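Local coordinates for possible galactose mutarotase (Streptomyces platensis subsp. rosaceus, PDB 4RNL), which is of uncertain function but, as an aldose 1-epimerase family member, probably interconverts the alpha and beta anomers of galactose or a related sugar, at residues Leu150-Thr155 / Ser167-Asp172. Numbering follows the deposited sequence.
Sequences LDVRVT and SCATTD
Asp151 and Thr170 sit side by side on the more open face of a two-stranded pairing, with OG1 of Thr170 3.7 Å from CB of Asp151. The aspartate's carboxylate swings clear of the threonine and lies off one face of the Arg153 guanidinium. Its OD1 is 3.7 Å from NH1 of Arg153, a long, purely electrostatic salt bridge, since the oxygen stands well out of the guanidinium plane and no N-H points at it. A firmer grip on OD1 comes from His136 NE2, on the next strand over.

Between the strands, the backbones of Asp151 and Thr170 bond reciprocally, as do those of Arg153 and Cys168. The tightest of the four bonds runs 2.7 Å from Cys168 N to Arg153 O and is nearly straight (168°). Asp151 O also receives the CA-H of Ala169, at 3.2 Å from CA.

On the opposite, buried face the contacts are mostly apolar. With CG anti to the backbone N (chi1 -171°), Leu150 reaches across the pairing: its CD1 comes to rest 3.3 Å from Thr170 O and also touches Ala169 CB (3.8 Å) and Thr171 CB (3.9 Å). Val152 follows more loosely, and Val154 straddles the Ser167 hydroxyl, CG1 and CG2 each 3.9 Å from OG. Cutting Leu150 back to an alanine would probably strip Ala169 and Thr171 of the methyl laid against them and open a gap toward Leu326 and Val177, which also pack on this leucine.

Residues 150-155 and 167-172 belong to one antiparallel beta hairpin, strands 150-159 and 162-171, set between strands 132-139 and 332-342 in the large antiparallel sheet. Outer Asp151, Arg153 and Thr170 and a mainly apolar inner face are consistent with one layer of the galactose mutarotase beta-sandwich.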
loop_
_atom_site.group_PDB
_atom_site.type_symbol
_atom_site.label_atom_id
_atom_site.label_comp_id
_atom_site.label_asym_id
_atom_site.label_seq_id
_atom_site.Cartn_x
_atom_site.Cartn_y
_atom_site.Cartn_z
ATOM N N LEU A 150 -16.290 -11.567 2.359
ATOM C CA LEU A 150 -15.614 -10.952 1.218
ATOM C C LEU A 150 -14.576 -11.917 0.648
ATOM O O LEU A 150 -13.597 -12.243 1.310
ATOM C CB LEU A 150 -14.953 -9.633 1.631
ATOM C CG LEU A 150 -14.385 -8.782 0.491
ATOM C CD1 LEU A 150 -15.513 -8.162 -0.340
ATOM C CD2 LEU A 150 -13.442 -7.703 1.017
ATOM N N ASP A 151 -14.811 -12.368 -0.582
ATOM C CA ASP A 151 -13.919 -13.294 -1.279
ATOM C C ASP A 151 -12.876 -12.473 -2.028
ATOM O O ASP A 151 -13.196 -11.818 -3.019
ATOM C CB ASP A 151 -14.742 -14.134 -2.263
ATOM C CG ASP A 151 -13.972 -15.325 -2.816
ATOM O OD1 ASP A 151 -12.764 -15.433 -2.559
ATOM O OD2 ASP A 151 -14.581 -16.160 -3.516
ATOM N N VAL A 152 -11.630 -12.497 -1.558
ATOM C CA VAL A 152 -10.608 -11.576 -2.062
ATOM C C VAL A 152 -9.467 -12.301 -2.754
ATOM O O VAL A 152 -8.963 -13.304 -2.245
ATOM C CB VAL A 152 -9.990 -10.733 -0.917
ATOM C CG1 VAL A 152 -8.960 -9.730 -1.466
ATOM C CG2 VAL A 152 -11.073 -10.017 -0.132
ATOM N N ARG A 153 -9.055 -11.782 -3.911
ATOM C CA ARG A 153 -7.874 -12.281 -4.604
ATOM C C ARG A 153 -6.979 -11.109 -4.954
ATOM O O ARG A 153 -7.441 -10.106 -5.494
ATOM C CB ARG A 153 -8.255 -13.021 -5.892
ATOM C CG ARG A 153 -8.801 -14.401 -5.654
ATOM C CD ARG A 153 -9.104 -15.124 -6.948
ATOM N NE ARG A 153 -9.452 -16.517 -6.669
ATOM C CZ ARG A 153 -10.643 -16.913 -6.233
ATOM N NH1 ARG A 153 -11.607 -16.023 -6.030
ATOM N NH2 ARG A 153 -10.867 -18.199 -5.998
ATOM N N VAL A 154 -5.698 -11.239 -4.642
ATOM C CA VAL A 154 -4.738 -10.191 -4.950
ATOM C C VAL A 154 -3.603 -10.833 -5.728
ATOM O O VAL A 154 -2.973 -11.781 -5.258
ATOM C CB VAL A 154 -4.204 -9.523 -3.675
ATOM C CG1 VAL A 154 -3.166 -8.468 -4.031
ATOM C CG2 VAL A 154 -5.350 -8.887 -2.891
ATOM N N THR A 155 -3.362 -10.332 -6.936
ATOM C CA THR A 155 -2.426 -10.985 -7.832
ATOM C C THR A 155 -1.232 -10.081 -8.055
ATOM O O THR A 155 -1.379 -8.938 -8.488
ATOM C CB THR A 155 -3.097 -11.326 -9.175
ATOM O OG1 THR A 155 -4.259 -12.135 -8.936
ATOM C CG2 THR A 155 -2.130 -12.096 -10.084
ATOM N N SER A 167 -6.138 -6.216 -7.352
ATOM C CA SER A 167 -6.936 -6.718 -6.237
ATOM C C SER A 167 -8.384 -6.876 -6.694
ATOM O O SER A 167 -8.955 -5.952 -7.272
ATOM C CB SER A 167 -6.847 -5.766 -5.040
ATOM O OG SER A 167 -5.486 -5.457 -4.740
ATOM N N CYS A 168 -8.960 -8.055 -6.468
ATOM C CA CYS A 168 -10.328 -8.343 -6.898
ATOM C C CYS A 168 -11.139 -8.840 -5.708
ATOM O O CYS A 168 -10.594 -9.515 -4.829
ATOM C CB CYS A 168 -10.335 -9.412 -7.998
ATOM S SG CYS A 168 -9.593 -8.892 -9.571
ATOM N N ALA A 169 -12.428 -8.511 -5.664
ATOM C CA ALA A 169 -13.268 -9.034 -4.589
ATOM C C ALA A 169 -14.725 -9.136 -4.974
ATOM O O ALA A 169 -15.209 -8.374 -5.808
ATOM C CB ALA A 169 -13.130 -8.189 -3.327
ATOM N N THR A 170 -15.421 -10.083 -4.352
ATOM C CA THR A 170 -16.883 -10.131 -4.397
ATOM C C THR A 170 -17.372 -10.351 -2.976
ATOM O O THR A 170 -16.604 -10.782 -2.117
ATOM C CB THR A 170 -17.415 -11.260 -5.297
ATOM O OG1 THR A 170 -16.936 -12.524 -4.816
ATOM C CG2 THR A 170 -16.976 -11.057 -6.747
ATOM N N THR A 171 -18.647 -10.065 -2.731
ATOM C CA THR A 171 -19.199 -10.158 -1.384
ATOM C C THR A 171 -20.561 -10.829 -1.405
ATOM O O THR A 171 -21.258 -10.773 -2.417
ATOM C CB THR A 171 -19.325 -8.761 -0.745
ATOM O OG1 THR A 171 -19.711 -8.894 0.628
ATOM C CG2 THR A 171 -20.364 -7.912 -1.490
ATOM N N ASP A 172 -20.946 -11.484 -0.309
ATOM C CA ASP A 172 -22.290 -12.067 -0.239
ATOM C C ASP A 172 -23.308 -11.160 0.462
ATOM O O ASP A 172 -24.485 -11.511 0.601
ATOM C CB ASP A 172 -22.283 -13.492 0.359
ATOM C CG ASP A 172 -21.926 -13.527 1.841
ATOM O OD1 ASP A 172 -21.748 -12.458 2.465
ATOM O OD2 ASP A 172 -21.837 -14.648 2.391
#